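Local structure of glutathione-specific gamma-glutamylcyclotransferase (Saccharomyces cerevisiae S288c, 5HWK) at residues Gly14-Tyr18 / Lys19-His23; Leu77-Ser81 / Ala82-Asp86. The protein cleaves glutathione, and no other gamma-glutamyl peptide, into 5-oxo-L-proline and the dipeptide Cys-Gly. All coordinates share one frame; numbering follows the deposited sequence.

Contact 1 of 2, residues Gly14-Tyr18 / Lys19-His23; sequences GSLIY and KPPSH. With BEZ (benzoic acid), chain C.
Leu-16 CA meets the carbonyl of Lys-19 where the weakly bonded helical turn 15-18 runs into the loop that follows it, beside the bound benzoic acid. Two backbone amides grip ligand O1, Gly-14 N at 2.8 Å and Leu-16 N at 2.9 Å, and Tyr-13 N also bonds the ligand. These amides lie in or next to residues 10 to 15, which probably bind the substrate. Leu-16 branches two ways: CD2 touches CD of Pro-21 at 4.0 Å, the two side chains crossing at about a right angle, whereas CD1 lies 3.6 Å from the carboxylate carbon C of the ligand. Its CG stands beside the backbone N and anti to the carbonyl carbon (chi1 -73°), which keeps the side chain close to the carboxylate that its own amide binds. Replacing Leu-16 by alanine would remove both methyl branches and is likely to open a gap against Pro-21 and beside the ligand carboxylate, though the amides that bind O1 would remain.

The backbone amide of Lys-19 reaches back to Ser-15, with N 2.8 Å from Ser-15 O and a C=O...N angle of 167°, nearly head-on to the carbonyl. Ser-15 O also lies 3.9 Å above the plane of the Tyr-18 ring, over its centre, and takes a weak bond from Tyr-18 N. Beside it, Leu-16 CA makes a CA-H...O contact of 3.5 Å with Lys-19 O, and Pro-20 CA makes another with Leu-16 O. Ser-15 OG, near the benzoate ring, is hydrogen-bonded to Glu-115, the probable proton acceptor, and to Arg-114, whose guanidinium also binds Lys-19 O. Farther out, Ile-17 and Tyr-18 pack on helix 193-205, while Pro-20 and Pro-21 lie against Tyr-97 of strand 91-99.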
loop_
_atom_site.group_PDB
_atom_site.type_symbol
_atom_site.label_atom_id
_atom_site.label_comp_id
_atom_site.label_asym_id
_atom_site.label_seq_id
_atom_site.Cartn_x
_atom_site.Cartn_y
_atom_site.Cartn_z
ATOM N N GLY A 14 -2.208 -0.007 -3.458
ATOM C CA GLY A 14 -3.315 -0.939 -3.677
ATOM C C GLY A 14 -3.857 -0.707 -5.063
ATOM O O GLY A 14 -3.075 -0.758 -6.027
ATOM N N SER A 15 -5.164 -0.465 -5.191
ATOM C CA SER A 15 -5.756 -0.347 -6.511
ATOM C C SER A 15 -5.262 0.846 -7.288
ATOM O O SER A 15 -5.432 0.843 -8.496
ATOM C CB SER A 15 -7.291 -0.333 -6.466
ATOM O OG SER A 15 -7.782 0.792 -5.769
ATOM N N LEU A 16 -4.683 1.883 -6.651
ATOM C CA LEU A 16 -4.170 2.978 -7.480
ATOM C C LEU A 16 -3.001 2.530 -8.330
ATOM O O LEU A 16 -2.663 3.228 -9.290
ATOM C CB LEU A 16 -3.720 4.164 -6.611
ATOM C CG LEU A 16 -4.848 4.976 -5.975
ATOM C CD1 LEU A 16 -4.280 5.876 -4.817
ATOM C CD2 LEU A 16 -5.588 5.816 -7.010
ATOM N N ILE A 17 -2.348 1.405 -7.999
ATOM C CA ILE A 17 -1.250 0.922 -8.836
ATOM C C ILE A 17 -1.746 0.576 -10.230
ATOM O O ILE A 17 -1.144 0.949 -11.242
ATOM C CB ILE A 17 -0.562 -0.295 -8.190
ATOM C CG1 ILE A 17 0.136 0.117 -6.908
ATOM C CG2 ILE A 17 0.460 -0.848 -9.166
ATOM C CD1 ILE A 17 0.740 -1.074 -6.120
ATOM N N TYR A 18 -2.835 -0.175 -10.312
ATOM C CA TYR A 18 -3.290 -0.677 -11.599
ATOM C C TYR A 18 -4.530 0.014 -12.127
ATOM O O TYR A 18 -4.888 -0.213 -13.300
ATOM C CB TYR A 18 -3.521 -2.183 -11.559
ATOM C CG TYR A 18 -4.472 -2.600 -10.467
ATOM C CD1 TYR A 18 -5.859 -2.466 -10.624
ATOM C CD2 TYR A 18 -3.990 -3.093 -9.275
ATOM C CE1 TYR A 18 -6.739 -2.857 -9.638
ATOM C CE2 TYR A 18 -4.880 -3.499 -8.278
ATOM C CZ TYR A 18 -6.237 -3.346 -8.476
ATOM O OH TYR A 18 -7.120 -3.703 -7.501
ATOM N N LYS A 19 -5.201 0.834 -11.309
ATOM C CA LYS A 19 -6.314 1.670 -11.753
ATOM C C LYS A 19 -5.882 3.078 -11.349
ATOM O O LYS A 19 -6.265 3.576 -10.274
ATOM C CB LYS A 19 -7.614 1.244 -11.073
ATOM C CG LYS A 19 -8.837 2.016 -11.511
ATOM C CD LYS A 19 -10.104 1.289 -11.109
ATOM C CE LYS A 19 -11.223 2.241 -10.749
ATOM N NZ LYS A 19 -10.945 2.893 -9.443
ATOM N N PRO A 20 -5.081 3.740 -12.175
ATOM C CA PRO A 20 -4.405 4.970 -11.742
ATOM C C PRO A 20 -5.375 6.120 -11.582
ATOM O O PRO A 20 -6.508 6.082 -12.091
ATOM C CB PRO A 20 -3.435 5.255 -12.895
ATOM C CG PRO A 20 -4.091 4.609 -14.085
ATOM C CD PRO A 20 -4.717 3.359 -13.553
ATOM N N PRO A 21 -4.947 7.166 -10.884
ATOM C CA PRO A 21 -5.712 8.414 -10.886
ATOM C C PRO A 21 -5.639 9.098 -12.251
ATOM O O PRO A 21 -4.738 8.855 -13.066
ATOM C CB PRO A 21 -5.026 9.235 -9.796
ATOM C CG PRO A 21 -3.622 8.732 -9.778
ATOM C CD PRO A 21 -3.670 7.273 -10.161
ATOM N N SER A 22 -6.634 9.942 -12.509
ATOM C CA SER A 22 -6.661 10.711 -13.739
ATOM C C SER A 22 -5.565 11.752 -13.735
ATOM O O SER A 22 -5.189 12.301 -12.698
ATOM C CB SER A 22 -7.993 11.455 -13.871
ATOM O OG SER A 22 -9.081 10.603 -13.592
ATOM N N HIS A 23 -5.058 12.024 -14.916
ATOM C CA HIS A 23 -4.246 13.201 -15.189
ATOM C C HIS A 23 -2.855 13.161 -14.572
ATOM O O HIS A 23 -2.188 14.212 -14.490
ATOM C CB HIS A 23 -4.982 14.494 -14.824
ATOM C CG HIS A 23 -6.115 14.794 -15.738
ATOM N ND1 HIS A 23 -7.432 14.763 -15.334
ATOM C CD2 HIS A 23 -6.131 15.089 -17.056
ATOM C CE1 HIS A 23 -8.209 15.050 -16.363
ATOM N NE2 HIS A 23 -7.444 15.249 -17.421
HETATM C C BEZ C . -3.861 2.888 -2.936
HETATM O O1 BEZ C . -3.673 2.273 -3.950
HETATM O O2 BEZ C . -2.867 3.398 -2.406
HETATM C C1 BEZ C . -5.214 2.953 -2.302
HETATM C C2 BEZ C . -5.300 3.463 -1.021
HETATM C C3 BEZ C . -6.533 3.483 -0.360
HETATM C C4 BEZ C . -7.685 3.076 -1.012
HETATM C C5 BEZ C . -7.587 2.610 -2.313
HETATM C C6 BEZ C . -6.368 2.527 -2.979
#

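Contact 2 of 2, residues Leu77-Ser81 / Ala82-Asp86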
loop_
_atom_site.group_PDB
_atom_site.type_symbol
_atom_site.label_atom_id
_atom_site.label_comp_id
_atom_site.label_asym_id
_atom_site.label_seq_id
_atom_site.Cartn_x
_atom_site.Cartn_y
_atom_site.Cartn_z
ATOM N N LEU A 77 7.839 -11.582 10.844
ATOM C CA LEU A 77 7.606 -12.887 10.239
ATOM C C LEU A 77 7.838 -12.865 8.735
ATOM O O LEU A 77 8.281 -13.867 8.167
ATOM C CB LEU A 77 6.170 -13.328 10.552
ATOM C CG LEU A 77 5.722 -14.728 10.142
ATOM C CD1 LEU A 77 6.713 -15.770 10.656
ATOM C CD2 LEU A 77 4.303 -15.009 10.654
ATOM N N TYR A 78 7.566 -11.732 8.073
ATOM C CA TYR A 78 7.649 -11.653 6.622
ATOM C C TYR A 78 8.721 -10.715 6.103
ATOM O O TYR A 78 8.826 -10.538 4.888
ATOM C CB TYR A 78 6.286 -11.288 6.012
ATOM C CG TYR A 78 5.222 -12.296 6.377
ATOM C CD1 TYR A 78 5.198 -13.537 5.763
ATOM C CD2 TYR A 78 4.227 -12.014 7.322
ATOM C CE1 TYR A 78 4.225 -14.482 6.091
ATOM C CE2 TYR A 78 3.254 -12.953 7.646
ATOM C CZ TYR A 78 3.270 -14.181 7.040
ATOM O OH TYR A 78 2.307 -15.096 7.368
ATOM N N SER A 79 9.524 -10.111 6.966
ATOM C CA SER A 79 10.509 -9.136 6.534
ATOM C C SER A 79 11.865 -9.803 6.360
ATOM O O SER A 79 12.288 -10.595 7.208
ATOM C CB SER A 79 10.632 -8.053 7.593
ATOM O OG SER A 79 11.720 -7.214 7.274
ATOM N N GLU A 80 12.566 -9.450 5.273
ATOM C CA GLU A 80 13.967 -9.862 5.099
ATOM C C GLU A 80 14.924 -9.152 6.047
ATOM O O GLU A 80 16.095 -9.536 6.120
ATOM C CB GLU A 80 14.427 -9.660 3.653
ATOM C CG GLU A 80 13.628 -10.515 2.679
ATOM C CD GLU A 80 14.372 -10.830 1.391
ATOM O OE1 GLU A 80 15.484 -10.297 1.194
ATOM O OE2 GLU A 80 13.836 -11.619 0.576
ATOM N N SER A 81 14.460 -8.142 6.770
ATOM C CA SER A 81 15.268 -7.415 7.731
ATOM C C SER A 81 14.888 -7.737 9.171
ATOM O O SER A 81 15.294 -7.007 10.086
ATOM C CB SER A 81 15.161 -5.916 7.454
ATOM O OG SER A 81 15.714 -5.612 6.193
ATOM N N ALA A 82 14.128 -8.812 9.395
ATOM C CA ALA A 82 13.778 -9.200 10.755
ATOM C C ALA A 82 15.044 -9.470 11.571
ATOM O O ALA A 82 15.964 -10.145 11.089
ATOM C CB ALA A 82 12.934 -10.471 10.731
ATOM N N PRO A 83 15.126 -8.975 12.823
ATOM C CA PRO A 83 14.130 -8.106 13.478
ATOM C C PRO A 83 14.331 -6.646 13.061
ATOM O O PRO A 83 15.455 -6.130 13.148
ATOM C CB PRO A 83 14.470 -8.264 14.960
ATOM C CG PRO A 83 15.947 -8.570 14.975
ATOM C CD PRO A 83 16.241 -9.344 13.721
ATOM N N ILE A 84 13.261 -5.985 12.616
ATOM C CA ILE A 84 13.413 -4.631 12.092
ATOM C C ILE A 84 13.823 -3.680 13.213
ATOM O O ILE A 84 13.417 -3.824 14.373
ATOM C CB ILE A 84 12.132 -4.158 11.386
ATOM C CG1 ILE A 84 10.964 -4.012 12.389
ATOM C CG2 ILE A 84 11.775 -5.102 10.224
ATOM C CD1 ILE A 84 9.777 -3.194 11.852
ATOM N N GLN A 85 14.646 -2.698 12.856
ATOM C CA GLN A 85 15.259 -1.785 13.811
ATOM C C GLN A 85 14.945 -0.324 13.559
ATOM O O GLN A 85 15.263 0.507 14.418
ATOM C CB GLN A 85 16.787 -1.928 13.784
ATOM C CG GLN A 85 17.263 -3.299 14.188
ATOM C CD GLN A 85 16.842 -3.643 15.599
ATOM O OE1 GLN A 85 17.053 -2.862 16.534
ATOM N NE2 GLN A 85 16.230 -4.804 15.761
ATOM N N ASP A 86 14.374 0.015 12.410
ATOM C CA ASP A 86 14.202 1.397 11.996
ATOM C C ASP A 86 13.186 1.423 10.871
ATOM O O ASP A 86 12.956 0.391 10.218
ATOM C CB ASP A 86 15.532 1.979 11.505
ATOM C CG ASP A 86 16.149 1.136 10.410
#
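Ser-79 turns OG anti to its own nitrogen, beside the carbonyl carbon (chi1 171°), and Ile-84 sets CG2 anti to its carbonyl carbon while CG1 lies between N and C (chi1 66°). These two rotations bring Ser-79 OG to 3.6 Å from Ile-84 CG2, so that the hydroxyl oxygen rests against a methyl group. Ile-84 CG2 is also 4.0 Å from Ser-81 O and comes near the CB of Ser-81, lying against the bend made by the two serines. Ser-79 OG also accepts a hydrogen bond from Ser-81 N at 2.9 Å, with an N-H...O angle of 154°; this bond helps hold OG in its rotamer across the turn.

A serine oxygen accepting from the amide two residues on is an ST turn, and here it overlaps a type I beta turn running from Ser-79 to Ala-82. The bond closing the beta turn, from Ala-82 N to Ser-79 O, is weak at 3.4 Å although fairly straight. Together the two turns lead the chain out of helix 69-78. Ala-82 CB lies 3.6 Å from Ser-79 O, alongside the closing bond, and the peptide bond that follows, before Pro-83, is cis, bending the chain again. Past this bend Gln-85 folds back, its NE2 donating to Pro-83 O at 3.0 Å from well above the carbonyl plane, although the acceptor lies close to the plane of the Gln-85 amide.

Nearby residues tie the loop to the helix it has left: Asn-76 OD1 accepts from Ile-84 N, and the buried Ile-84 side chain packs on Leu-72 and Val-75. Glu-80, whose CB leads away from residues 82-86, is hydrogen-bonded through OE2 to His-219.

How the contacts relate
Contacts 1 and 2 follow each other along the chain, both within its ChaC-like part, but lie on opposite sides of its centre. Their centres are about 29 Å apart, and their nearest atoms, about 17 Å apart, do not touch. Contact 1 forms part of the benzoic acid pocket and adjoins Glu-115, the probable proton acceptor; contact 2 is a surface turn away from that pocket. Strand 91-99 offers a structural connection between them: the loop containing residues 82-86 leads into it, and its Tyr-97 and Ile-99 meet the prolines of residues 19-23. Both run from helical residues into loop, but of the two it is contact 1 that binds the benzoic acid.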